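Side-chain contacts in centrosomal protein of 104 kDa (Homo sapiens, PDB 5LPH), which is required for ciliogenesis and for structural integrity at the ciliary tip, and is represented here by its tubulin-binding TOG domain: residues M118-Y123 with A135-R140; M167-E172 with L207-T212; V144-T149 with S181-P186. All coordinates share one frame; numbering follows the deposited sequence. Where two conformers were deposited one is given.

Contact 1 of 3, residues M118-Y123 with A135-R140; sequences MIITQY and AHCVER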
HETATM    1  N   MSE A 118       6.449  13.792   0.027  1.00 54.18           N
HETATM    2  CA  MSE A 118       6.668  15.140   0.574  0.50 53.90           C
HETATM    3  C   MSE A 118       5.624  15.481   1.612  1.00 53.10           C
HETATM    4  O   MSE A 118       5.938  16.094   2.626  1.00 50.91           O
HETATM    5  CB  MSE A 118       6.675  16.193  -0.538  0.50 55.43           C
HETATM    6  CG  MSE A 118       6.877  17.619  -0.000  0.50 56.68           C
HETATM    7 SE   MSE A 118       5.109  18.413   0.388  0.50 59.01          SE
HETATM    8  CE  MSE A 118       4.750  18.636  -1.525  0.50 58.15           C
ATOM      9  N   ILE A 119       4.367  15.110   1.363  1.00 51.35           N
ATOM     10  CA  ILE A 119       3.273  15.390   2.308  1.00 50.82           C
ATOM     11  C   ILE A 119       3.488  14.670   3.649  1.00 51.45           C
ATOM     12  O   ILE A 119       3.367  15.284   4.709  1.00 50.44           O
ATOM     13  CB  ILE A 119       1.884  15.028   1.716  1.00 49.68           C
ATOM     14  CG1 ILE A 119       1.521  15.994   0.584  1.00 50.93           C
ATOM     15  CG2 ILE A 119       0.793  15.098   2.781  1.00 49.88           C
ATOM     16  CD1 ILE A 119       0.445  15.479  -0.347  1.00 51.09           C
ATOM     17  N   ILE A 120       3.800  13.377   3.596  1.00 52.07           N
ATOM     18  CA  ILE A 120       3.985  12.575   4.810  1.00 52.56           C
ATOM     19  C   ILE A 120       5.275  12.945   5.560  1.00 53.13           C
ATOM     20  O   ILE A 120       5.254  13.071   6.776  1.00 52.19           O
ATOM     21  CB  ILE A 120       3.949  11.055   4.505  1.00 52.18           C
ATOM     22  CG1 ILE A 120       2.564  10.648   3.985  1.00 51.09           C
ATOM     23  CG2 ILE A 120       4.300  10.240   5.752  1.00 52.42           C
ATOM     24  CD1 ILE A 120       2.539   9.322   3.252  1.00 51.82           C
ATOM     25  N   THR A 121       6.374  13.122   4.825  1.00 54.77           N
ATOM     26  CA  THR A 121       7.726  13.248   5.400  1.00 55.87           C
ATOM     27  C   THR A 121       8.208  14.685   5.652  1.00 57.84           C
ATOM     28  O   THR A 121       9.126  14.886   6.447  1.00 59.70           O
ATOM     29  CB  THR A 121       8.719  12.477   4.469  1.00 54.80           C
ATOM     30  OG1 THR A 121       8.370  11.090   4.488  1.00 56.06           O
ATOM     31  CG2 THR A 121      10.230  12.613   4.800  1.00 55.84           C
ATOM     32  N   GLN A 122       7.606  15.676   4.994  1.00 60.86           N
ATOM     33  CA  GLN A 122       8.066  17.071   5.106  1.00 62.32           C
ATOM     34  C   GLN A 122       6.986  18.045   5.581  1.00 61.14           C
ATOM     35  O   GLN A 122       7.212  18.796   6.526  1.00 64.51           O
ATOM     36  CB  GLN A 122       8.656  17.542   3.774  1.00 66.16           C
ATOM     37  CG  GLN A 122       9.710  16.601   3.200  1.00 70.40           C
ATOM     38  CD  GLN A 122      10.454  17.199   2.018  1.00 75.41           C
ATOM     39  OE1 GLN A 122      10.333  16.724   0.884  1.00 80.38           O
ATOM     40  NE2 GLN A 122      11.216  18.258   2.274  1.00 78.04           N
ATOM     41  N   TYR A 123       5.830  18.034   4.923  1.00 58.16           N
ATOM     42  CA  TYR A 123       4.728  18.963   5.219  1.00 54.93           C
ATOM     43  C   TYR A 123       4.129  18.732   6.601  1.00 55.12           C
ATOM     44  O   TYR A 123       3.976  19.675   7.375  1.00 54.74           O
ATOM     45  CB  TYR A 123       3.645  18.808   4.149  1.00 51.42           C
ATOM     46  CG  TYR A 123       2.438  19.729   4.228  1.00 49.53           C
ATOM     47  CD1 TYR A 123       2.445  20.984   3.613  1.00 48.47           C
ATOM     48  CD2 TYR A 123       1.261  19.312   4.846  1.00 48.18           C
ATOM     49  CE1 TYR A 123       1.326  21.808   3.645  1.00 47.21           C
ATOM     50  CE2 TYR A 123       0.141  20.128   4.882  1.00 48.63           C
ATOM     51  CZ  TYR A 123       0.177  21.374   4.281  1.00 47.72           C
ATOM     52  OH  TYR A 123      -0.947  22.172   4.321  1.00 49.25           O
ATOM     53  N   ALA A 135      -2.293   9.282   9.150  1.00 48.00           N
ATOM     54  CA  ALA A 135      -3.195   8.153   8.913  1.00 47.84           C
ATOM     55  C   ALA A 135      -4.086   8.363   7.690  1.00 46.29           C
ATOM     56  O   ALA A 135      -4.296   7.441   6.911  1.00 44.78           O
ATOM     57  CB  ALA A 135      -4.045   7.882  10.148  1.00 47.59           C
ATOM     58  N   HIS A 136      -4.616   9.573   7.532  1.00 46.70           N
ATOM     59  CA  HIS A 136      -5.460   9.896   6.377  1.00 48.07           C
ATOM     60  C   HIS A 136      -4.712   9.730   5.034  1.00 45.95           C
ATOM     61  O   HIS A 136      -5.244   9.122   4.109  1.00 42.67           O
ATOM     62  CB  HIS A 136      -6.047  11.306   6.508  1.00 49.33           C
ATOM     63  CG  HIS A 136      -6.948  11.685   5.377  1.00 50.51           C
ATOM     64  ND1 HIS A 136      -8.262  11.275   5.298  1.00 50.79           N
ATOM     65  CD2 HIS A 136      -6.714  12.420   4.266  1.00 51.24           C
ATOM     66  CE1 HIS A 136      -8.803  11.751   4.190  1.00 50.61           C
ATOM     67  NE2 HIS A 136      -7.883  12.449   3.548  1.00 51.62           N
ATOM     68  N   CYS A 137      -3.486  10.247   4.949  1.00 44.29           N
ATOM     69  CA  CYS A 137      -2.645  10.072   3.758  1.00 45.61           C
ATOM     70  C   CYS A 137      -2.443   8.604   3.414  1.00 45.54           C
ATOM     71  O   CYS A 137      -2.610   8.187   2.266  1.00 44.17           O
ATOM     72  CB  CYS A 137      -1.276  10.719   3.956  1.00 46.49           C
ATOM     73  SG  CYS A 137      -1.332  12.512   4.125  1.00 48.89           S
ATOM     74  N   VAL A 138      -2.108   7.824   4.436  1.00 45.07           N
ATOM     75  CA  VAL A 138      -1.831   6.406   4.270  1.00 43.95           C
ATOM     76  C   VAL A 138      -3.088   5.625   3.862  1.00 43.66           C
ATOM     77  O   VAL A 138      -3.045   4.858   2.897  1.00 42.61           O
ATOM     78  CB  VAL A 138      -1.184   5.828   5.550  1.00 44.69           C
ATOM     79  CG1 VAL A 138      -1.109   4.312   5.499  1.00 44.87           C
ATOM     80  CG2 VAL A 138       0.210   6.410   5.731  1.00 44.27           C
ATOM     81  N   GLU A 139      -4.194   5.830   4.576  1.00 44.92           N
ATOM     82  CA  GLU A 139      -5.437   5.073   4.325  1.00 47.80           C
ATOM     83  C   GLU A 139      -6.060   5.337   2.953  1.00 46.83           C
ATOM     84  O   GLU A 139      -6.654   4.441   2.362  1.00 46.58           O
ATOM     85  CB  GLU A 139      -6.482   5.344   5.424  1.00 51.82           C
ATOM     86  CG  GLU A 139      -6.094   4.807   6.797  1.00 56.48           C
ATOM     87  CD  GLU A 139      -6.925   5.381   7.945  1.00 60.89           C
ATOM     88  OE1 GLU A 139      -7.275   6.579   7.893  1.00 62.09           O
ATOM     89  OE2 GLU A 139      -7.211   4.641   8.919  1.00 63.51           O
ATOM     90  N   ARG A 140      -5.937   6.567   2.462  1.00 46.96           N
ATOM     91  CA  ARG A 140      -6.490   6.935   1.153  1.00 46.44           C
ATOM     92  C   ARG A 140      -5.632   6.523  -0.039  1.00 45.84           C
ATOM     93  O   ARG A 140      -6.164   6.440  -1.144  1.00 46.67           O
ATOM     94  CB  ARG A 140      -6.745   8.447   1.085  1.00 47.62           C
ATOM     95  CG  ARG A 140      -7.759   8.982   2.089  1.00 48.09           C
ATOM     96  CD  ARG A 140      -9.130   8.348   1.933  1.00 48.69           C
ATOM     97  NE  ARG A 140      -9.757   8.658   0.648  1.00 49.89           N
ATOM     98  CZ  ARG A 140     -10.793   8.002   0.118  1.00 51.17           C
ATOM     99  NH1 ARG A 140     -11.340   6.951   0.729  1.00 52.90           N
ATOM    100  NH2 ARG A 140     -11.288   8.397  -1.049  1.00 52.90           N
TER
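C137 touches two consecutive isoleucines of the facing helix with different atoms. Its SG lies 3.6 Å from CG2 of I119, while its CB rests against I120, 3.8 Å from CG1 and slightly farther from CD1. The sulfur stands beside its own backbone N (chi1 -65°), which carries it across toward the methyl of I119 and turns the CB flank to the ethyl branch of I120. Farther along the same helix V138 adds a looser touch, its CG2 4.5 Å from CD1 of I120. No hydrogen bond crosses this interface; it is wholly apolar, and all four touching residues are buried.

The axes of the two short segments run nearly antiparallel (163°) and approach to 10.3 Å; the CA atoms of I120 and C137 are the nearest pair. At 119-123 the first helix widens into a pi-type turn, where the O of M118, a selenomethionine, accepts from the N of both Q122 and Y123. Neighbouring helices also pack on these residues: I119 meets L74 of helix 60-76 and L90 of helix 83-100, C137 meets V94 of the latter, and V138 meets I178 and I179 of helix 178-183. Helices 106-126 and 131-147 pack as successive antiparallel helices of the alpha-helical solenoid of HEAT-type repeats characteristic of TOG domains.

Contact 2 of 3, residues M167-E172 with L207-T212; sequences MALFKE and LKDLGT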
HETATM    1  N   MSE A 167       7.301   3.689   2.725  1.00 52.89           N
HETATM    2  CA  MSE A 167       6.345   4.337   3.638  1.00 55.28           C
HETATM    3  C   MSE A 167       6.162   3.540   4.903  1.00 52.36           C
HETATM    4  O   MSE A 167       6.111   4.118   5.986  1.00 52.53           O
HETATM    5  CB  MSE A 167       4.942   4.548   3.056  1.00 59.10           C
HETATM    6  CG  MSE A 167       4.708   5.659   2.051  1.00 64.29           C
HETATM    7 SE   MSE A 167       2.744   5.958   2.057  1.00 74.33          SE
HETATM    8  CE  MSE A 167       2.105   4.232   1.343  1.00 71.42           C
ATOM      9  N   ALA A 168       6.073   2.214   4.789  1.00 50.23           N
ATOM     10  CA  ALA A 168       5.930   1.337   5.959  1.00 51.10           C
ATOM     11  C   ALA A 168       7.036   1.509   7.012  1.00 53.09           C
ATOM     12  O   ALA A 168       6.799   1.250   8.200  1.00 54.87           O
ATOM     13  CB  ALA A 168       5.844  -0.119   5.526  1.00 50.10           C
ATOM     14  N   LEU A 169       8.225   1.932   6.571  1.00 55.61           N
ATOM     15  CA  LEU A 169       9.377   2.143   7.454  1.00 59.55           C
ATOM     16  C   LEU A 169       9.655   3.614   7.847  1.00 61.07           C
ATOM     17  O   LEU A 169      10.507   3.851   8.704  1.00 62.16           O
ATOM     18  CB  LEU A 169      10.626   1.485   6.834  1.00 59.07           C
ATOM     19  CG  LEU A 169      10.601  -0.061   6.872  1.00 60.20           C
ATOM     20  CD1 LEU A 169      11.335  -0.787   5.739  1.00 59.98           C
ATOM     21  CD2 LEU A 169      11.115  -0.511   8.233  1.00 62.65           C
ATOM     22  N   PHE A 170       8.950   4.586   7.259  1.00 64.16           N
ATOM     23  CA  PHE A 170       8.969   5.968   7.777  1.00 69.35           C
ATOM     24  C   PHE A 170       8.456   5.960   9.218  1.00 71.32           C
ATOM     25  O   PHE A 170       7.416   5.367   9.512  1.00 67.50           O
ATOM     26  CB  PHE A 170       8.066   6.931   6.965  1.00 72.53           C
ATOM     27  CG  PHE A 170       8.552   7.253   5.542  1.00 76.10           C
ATOM     28  CD1 PHE A 170       9.901   7.171   5.119  1.00 77.27           C
ATOM     29  CD2 PHE A 170       7.610   7.678   4.605  1.00 76.13           C
ATOM     30  CE1 PHE A 170      10.253   7.482   3.799  1.00 76.96           C
ATOM     31  CE2 PHE A 170       7.958   7.981   3.296  1.00 74.98           C
ATOM     32  CZ  PHE A 170       9.280   7.888   2.893  1.00 76.42           C
ATOM     33  N   LYS A 171       9.181   6.647  10.097  1.00 76.51           N
ATOM     34  CA  LYS A 171       8.960   6.585  11.553  1.00 82.08           C
ATOM     35  C   LYS A 171       7.497   6.836  11.954  1.00 80.74           C
ATOM     36  O   LYS A 171       6.887   6.034  12.683  1.00 78.75           O
ATOM     37  CB  LYS A 171       9.911   7.585  12.251  1.00 86.06           C
ATOM     38  CG  LYS A 171      11.393   7.261  12.068  1.00 91.85           C
ATOM     39  CD  LYS A 171      12.286   8.175  12.890  1.00 95.09           C
ATOM     40  CE  LYS A 171      13.752   7.793  12.728  1.00 96.17           C
ATOM     41  NZ  LYS A 171      14.648   8.664  13.539  1.00 95.92           N
ATOM     42  N   GLU A 172       6.922   7.904  11.410  1.00 80.11           N
ATOM     43  CA  GLU A 172       5.553   8.309  11.745  1.00 79.02           C
ATOM     44  C   GLU A 172       4.501   7.296  11.283  1.00 72.66           C
ATOM     45  O   GLU A 172       3.503   7.075  11.972  1.00 74.49           O
ATOM     46  CB  GLU A 172       5.216   9.681  11.147  1.00 84.81           C
ATOM     47  CG  GLU A 172       6.166  10.816  11.465  1.00 89.75           C
ATOM     48  CD  GLU A 172       7.232  11.053  10.396  1.00 92.64           C
ATOM     49  OE1 GLU A 172       7.694  10.078   9.757  1.00 93.74           O
ATOM     50  OE2 GLU A 172       7.612  12.225  10.197  1.00 96.80           O
ATOM     51  N   LEU A 207       7.600  -8.272   7.066  1.00 50.29           N
ATOM     52  CA  LEU A 207       7.613  -9.146   8.247  1.00 52.86           C
ATOM     53  C   LEU A 207       9.034  -9.311   8.800  1.00 54.50           C
ATOM     54  O   LEU A 207       9.241  -9.194  10.000  1.00 55.83           O
ATOM     55  CB  LEU A 207       7.005 -10.510   7.897  1.00 54.27           C
ATOM     56  CG  LEU A 207       6.879 -11.612   8.947  1.00 56.38           C
ATOM     57  CD1 LEU A 207       6.108 -11.122  10.162  1.00 56.35           C
ATOM     58  CD2 LEU A 207       6.188 -12.815   8.309  1.00 57.10           C
ATOM     59  N   LYS A 208      10.002  -9.564   7.920  1.00 57.35           N
ATOM     60  CA  LYS A 208      11.420  -9.655   8.307  1.00 60.44           C
ATOM     61  C   LYS A 208      11.993  -8.325   8.814  1.00 61.42           C
ATOM     62  O   LYS A 208      12.781  -8.318   9.755  1.00 65.52           O
ATOM     63  CB  LYS A 208      12.282 -10.233   7.168  1.00 64.21           C
ATOM     64  CG  LYS A 208      11.899 -11.672   6.849  1.00 69.17           C
ATOM     65  CD  LYS A 208      12.477 -12.159   5.531  1.00 73.96           C
ATOM     66  CE  LYS A 208      11.944 -13.542   5.178  1.00 77.16           C
ATOM     67  NZ  LYS A 208      12.950 -14.360   4.446  1.00 79.10           N
ATOM     68  N   ASP A 209      11.587  -7.210   8.209  1.00 62.21           N
ATOM     69  CA  ASP A 209      12.073  -5.880   8.613  1.00 64.03           C
ATOM     70  C   ASP A 209      11.424  -5.355   9.903  1.00 63.42           C
ATOM     71  O   ASP A 209      12.103  -4.743  10.719  1.00 63.97           O
ATOM     72  CB  ASP A 209      11.867  -4.847   7.486  1.00 67.54           C
ATOM     73  CG  ASP A 209      12.617  -5.197   6.197  1.00 71.01           C
ATOM     74  OD1 ASP A 209      13.632  -5.928   6.238  1.00 72.80           O
ATOM     75  OD2 ASP A 209      12.170  -4.737   5.122  1.00 74.04           O
ATOM     76  N   LEU A 210      10.119  -5.581  10.069  1.00 62.87           N
ATOM     77  CA  LEU A 210       9.340  -5.024  11.190  1.00 62.32           C
ATOM     78  C   LEU A 210       9.072  -5.998  12.340  1.00 65.06           C
ATOM     79  O   LEU A 210       8.899  -5.567  13.481  1.00 62.73           O
ATOM     80  CB  LEU A 210       7.991  -4.509  10.687  1.00 61.41           C
ATOM     81  CG  LEU A 210       8.001  -3.370   9.670  1.00 60.23           C
ATOM     82  CD1 LEU A 210       6.593  -3.110   9.158  1.00 59.75           C
ATOM     83  CD2 LEU A 210       8.584  -2.108  10.281  1.00 60.65           C
ATOM     84  N   GLY A 211       9.006  -7.295  12.038  1.00 69.48           N
ATOM     85  CA  GLY A 211       8.785  -8.324  13.050  1.00 70.62           C
ATOM     86  C   GLY A 211       7.362  -8.334  13.570  1.00 73.75           C
ATOM     87  O   GLY A 211       6.454  -7.801  12.933  1.00 72.91           O
ATOM     88  N   THR A 212       7.190  -8.949  14.738  1.00 76.38           N
ATOM     89  CA  THR A 212       5.891  -9.110  15.392  1.00 77.45           C
ATOM     90  C   THR A 212       5.843  -8.242  16.659  1.00 78.25           C
ATOM     91  O   THR A 212       6.883  -7.927  17.239  1.00 76.72           O
ATOM     92  CB  THR A 212       5.667 -10.603  15.731  1.00 77.62           C
ATOM     93  OG1 THR A 212       5.601 -11.366  14.514  1.00 79.50           O
ATOM     94  CG2 THR A 212       4.394 -10.828  16.533  1.00 78.21           C
TER
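L169 and L210 meet through one methyl each, CD2 against CD2 at 3.6 Å, with the two side chains crossing obliquely. L210 leaves its helix pointed at the other segment; with CD1 extended away from CA (chi2 173°), the other branch, CD2, is the methyl that meets L169. L169 starts out differently: its first bond runs alongside the partner segment rather than at it, and CG, held beside the backbone N and opposite the carbonyl carbon (chi1 -71°), swings the isobutyl fork round until both methyls face helix 193-210. The second methyl, CD1, lies 4.1 Å from OD2 of D209, whose side chain crosses that of L169 at about a right angle.

Deeper in, A168 directs its CB to the partner segment, and its carbonyl O lies 4.3 Å from L210 CD2. L206, one turn before L210, also touches A168 and L169, while P180 lies against L210.

Segment 167-172, part of HEAT 1 of the TOG domain, is joined here to helix 193-210 without a hydrogen bond or salt bridge; the association rests on shape and apolar burial, and the carboxylate of D209 merely borders the leucine pair, where both L169 and D209 are exposed.

Contact 3 of 3, residues V144-T149 with S181-P186; sequences VLLTRT and SYLVQP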
ATOM      1  N   VAL A 144      -4.920   1.883  -3.079  1.00 43.89           N
ATOM      2  CA  VAL A 144      -4.870   2.178  -4.508  1.00 44.18           C
ATOM      3  C   VAL A 144      -3.482   1.833  -5.054  1.00 43.40           C
ATOM      4  O   VAL A 144      -3.347   1.336  -6.174  1.00 41.77           O
ATOM      5  CB  VAL A 144      -5.202   3.657  -4.790  1.00 45.80           C
ATOM      6  CG1 VAL A 144      -5.184   3.933  -6.283  1.00 46.95           C
ATOM      7  CG2 VAL A 144      -6.573   4.007  -4.219  1.00 46.62           C
ATOM      8  N   LEU A 145      -2.458   2.094  -4.250  1.00 42.34           N
ATOM      9  CA  LEU A 145      -1.090   1.749  -4.609  1.00 43.28           C
ATOM     10  C   LEU A 145      -0.870   0.232  -4.680  1.00 43.32           C
ATOM     11  O   LEU A 145      -0.119  -0.239  -5.536  1.00 42.78           O
ATOM     12  CB  LEU A 145      -0.121   2.399  -3.623  1.00 45.07           C
ATOM     13  CG  LEU A 145       1.321   2.651  -4.054  1.00 48.32           C
ATOM     14  CD1 LEU A 145       1.457   3.269  -5.439  1.00 50.75           C
ATOM     15  CD2 LEU A 145       1.975   3.556  -3.033  1.00 49.95           C
ATOM     16  N   LEU A 146      -1.541  -0.523  -3.804  1.00 44.28           N
ATOM     17  CA  LEU A 146      -1.505  -1.996  -3.857  1.00 45.24           C
ATOM     18  C   LEU A 146      -2.119  -2.568  -5.132  1.00 44.32           C
ATOM     19  O   LEU A 146      -1.641  -3.583  -5.623  1.00 43.92           O
ATOM     20  CB  LEU A 146      -2.190  -2.642  -2.643  1.00 45.57           C
ATOM     21  CG  LEU A 146      -1.361  -2.821  -1.369  1.00 46.76           C
ATOM     22  CD1 LEU A 146      -2.289  -3.255  -0.240  1.00 47.08           C
ATOM     23  CD2 LEU A 146      -0.230  -3.827  -1.557  1.00 45.14           C
ATOM     24  N   THR A 147      -3.174  -1.939  -5.651  1.00 43.72           N
ATOM     25  CA  THR A 147      -3.732  -2.328  -6.956  1.00 44.63           C
ATOM     26  C   THR A 147      -2.703  -2.189  -8.091  1.00 43.09           C
ATOM     27  O   THR A 147      -2.665  -3.038  -8.979  1.00 42.00           O
ATOM     28  CB  THR A 147      -5.012  -1.553  -7.339  1.00 45.97           C
ATOM     29  OG1 THR A 147      -4.764  -0.149  -7.266  1.00 49.41           O
ATOM     30  CG2 THR A 147      -6.167  -1.925  -6.423  1.00 45.57           C
ATOM     31  N   ARG A 148      -1.856  -1.156  -8.039  1.00 42.28           N
ATOM     32  CA  ARG A 148      -0.773  -0.988  -9.022  1.00 42.62           C
ATOM     33  C   ARG A 148       0.358  -2.028  -8.925  1.00 43.37           C
ATOM     34  O   ARG A 148       1.152  -2.145  -9.863  1.00 41.77           O
ATOM     35  CB  ARG A 148      -0.154   0.423  -8.966  1.00 43.05           C
ATOM     36  CG  ARG A 148      -1.086   1.608  -9.235  1.00 43.25           C
ATOM     37  CD  ARG A 148      -1.990   1.467 -10.456  1.00 43.27           C
ATOM     38  NE  ARG A 148      -1.280   1.291 -11.729  1.00 44.50           N
ATOM     39  CZ  ARG A 148      -0.771   2.262 -12.498  1.00 43.59           C
ATOM     40  NH1 ARG A 148      -0.834   3.545 -12.150  1.00 43.83           N
ATOM     41  NH2 ARG A 148      -0.174   1.942 -13.640  1.00 43.72           N
ATOM     42  N   THR A 149       0.456  -2.764  -7.811  1.00 41.61           N
ATOM     43  CA  THR A 149       1.381  -3.901  -7.728  1.00 40.23           C
ATOM     44  C   THR A 149       0.864  -5.141  -8.484  1.00 40.86           C
ATOM     45  O   THR A 149       1.581  -6.133  -8.581  1.00 41.35           O
ATOM     46  CB  THR A 149       1.739  -4.295  -6.274  1.00 40.33           C
ATOM     47  OG1 THR A 149       0.579  -4.770  -5.587  1.00 41.33           O
ATOM     48  CG2 THR A 149       2.336  -3.132  -5.499  1.00 40.85           C
ATOM     49  N   SER A 181      -1.542  -4.277   8.227  1.00 47.31           N
ATOM     50  CA  SER A 181      -2.935  -4.719   8.203  1.00 48.36           C
ATOM     51  C   SER A 181      -3.524  -4.891   6.798  1.00 47.34           C
ATOM     52  O   SER A 181      -4.408  -5.720   6.609  1.00 49.74           O
ATOM     53  CB  SER A 181      -3.798  -3.764   9.027  1.00 49.15           C
ATOM     54  OG  SER A 181      -5.162  -4.121   8.948  1.00 52.36           O
ATOM     55  N   TYR A 182      -3.055  -4.106   5.829  1.00 47.65           N
ATOM     56  CA  TYR A 182      -3.439  -4.296   4.422  1.00 46.30           C
ATOM     57  C   TYR A 182      -2.780  -5.521   3.809  1.00 44.34           C
ATOM     58  O   TYR A 182      -3.389  -6.196   2.981  1.00 44.59           O
ATOM     59  CB  TYR A 182      -3.097  -3.070   3.567  1.00 47.81           C
ATOM     60  CG  TYR A 182      -3.952  -1.885   3.894  1.00 49.03           C
ATOM     61  CD1 TYR A 182      -5.318  -1.889   3.611  1.00 49.63           C
ATOM     62  CD2 TYR A 182      -3.410  -0.761   4.508  1.00 52.26           C
ATOM     63  CE1 TYR A 182      -6.114  -0.800   3.924  1.00 51.39           C
ATOM     64  CE2 TYR A 182      -4.201   0.325   4.828  1.00 53.27           C
ATOM     65  CZ  TYR A 182      -5.545   0.303   4.531  1.00 52.57           C
ATOM     66  OH  TYR A 182      -6.297   1.400   4.843  1.00 55.74           O
ATOM     67  N   LEU A 183      -1.541  -5.798   4.213  1.00 42.39           N
ATOM     68  CA  LEU A 183      -0.762  -6.895   3.637  1.00 42.73           C
ATOM     69  C   LEU A 183      -1.189  -8.286   4.106  1.00 43.18           C
ATOM     70  O   LEU A 183      -0.876  -9.271   3.438  1.00 42.54           O
ATOM     71  CB  LEU A 183       0.732  -6.690   3.910  1.00 42.66           C
ATOM     72  CG  LEU A 183       1.342  -5.402   3.348  1.00 42.10           C
ATOM     73  CD1 LEU A 183       2.766  -5.227   3.839  1.00 41.87           C
ATOM     74  CD2 LEU A 183       1.298  -5.394   1.826  1.00 42.80           C
ATOM     75  N   VAL A 184      -1.897  -8.364   5.237  1.00 45.74           N
ATOM     76  CA  VAL A 184      -2.436  -9.646   5.743  1.00 46.99           C
ATOM     77  C   VAL A 184      -3.918  -9.875   5.398  1.00 49.79           C
ATOM     78  O   VAL A 184      -4.507 -10.852   5.852  1.00 50.67           O
ATOM     79  CB  VAL A 184      -2.209  -9.828   7.273  1.00 45.75           C
ATOM     80  CG1 VAL A 184      -0.725  -9.740   7.604  1.00 45.80           C
ATOM     81  CG2 VAL A 184      -3.009  -8.832   8.113  1.00 45.57           C
ATOM     82  N   GLN A 185      -4.516  -8.990   4.601  1.00 53.05           N
ATOM     83  CA  GLN A 185      -5.901  -9.153   4.168  1.00 55.76           C
ATOM     84  C   GLN A 185      -5.938 -10.317   3.184  1.00 55.54           C
ATOM     85  O   GLN A 185      -5.074 -10.401   2.307  1.00 53.01           O
ATOM     86  CB  GLN A 185      -6.440  -7.867   3.506  1.00 61.44           C
ATOM     87  CG  GLN A 185      -7.959  -7.792   3.469  1.00 68.97           C
ATOM     88  CD  GLN A 185      -8.485  -6.509   2.862  1.00 75.99           C
ATOM     89  OE1 GLN A 185      -7.874  -5.445   2.992  1.00 78.24           O
ATOM     90  NE2 GLN A 185      -9.640  -6.601   2.209  1.00 79.11           N
ATOM     91  N   PRO A 186      -6.928 -11.223   3.312  1.00 56.12           N
ATOM     92  CA  PRO A 186      -6.830 -12.445   2.516  1.00 56.63           C
ATOM     93  C   PRO A 186      -6.914 -12.213   1.003  1.00 56.10           C
ATOM     94  O   PRO A 186      -7.584 -11.284   0.547  1.00 56.03           O
ATOM     95  CB  PRO A 186      -8.020 -13.292   2.999  1.00 57.90           C
ATOM     96  CG  PRO A 186      -8.655 -12.541   4.121  1.00 58.15           C
ATOM     97  CD  PRO A 186      -8.239 -11.115   3.974  1.00 57.77           C
TER
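L146 faces Y182 and L183 where helix 131-147 packs against helix 178-183, within the HEAT-repeat solenoid of the TOG domain. The segment 144-149 begins on helix 131-147. V144 and L145 turn to other neighbours: V144 packs on I101 and K102, and L145 on I101 and on F163 of helix 154-169.

L146 alone carries the first segment's side of the contact, with its two methyls divided between two partners. CD1 lies 3.9 Å from CB of Y182, and CD2 lies 4.0 Å from CD2 of L183. Y182 therefore offers its aliphatic root rather than its ring. Although its CB points at L146, CG stands beside the backbone N (chi1 -69°) and the ring leads away, onto E139, I142 and P143 of helix 131-147. L183 does the reverse: it leaves the backbone alongside the partner segment rather than at it, and with CD1 anti to CA (chi2 172°), the side-branching CD2 is left to reach L146. L202 of helix 193-210 touches both leucines, I164 packs on L146, and L206 on L183.

Past L146, R148 points to other partners: a salt bridge with D151, a hydrogen bond to the O of I101 and a cation-pi contact with F109 of helix 106-126. T149 then bonds back to the preceding turn. The O of L146 receives two bonds from this one residue, from T149 N at 3.1 Å and from T149 OG1 at 2.5 Å, the hydroxyl lying 16° from the carbonyl plane.

Contact 1 is the buried one, whereas contacts 2 and 3 are partly buried, contact 2 including exposed residues. Helix 131-147 serves both contact 1 and contact 3, near different points of its length, and E139 meets the hydroxyl end of Y182 where the two adjoin. Contacts 1 and 2 also touch, I120 CD1 lying 3.6 Å from the selenium of M167. All three are mainly apolar and lack hydrogen bonds across the segments, but the partners differ: a cysteine against two isoleucines between successive helices, leucines with a bordering carboxylate between helices 154-169 and 193-210, and a leucine shared by tyrosine and leucine.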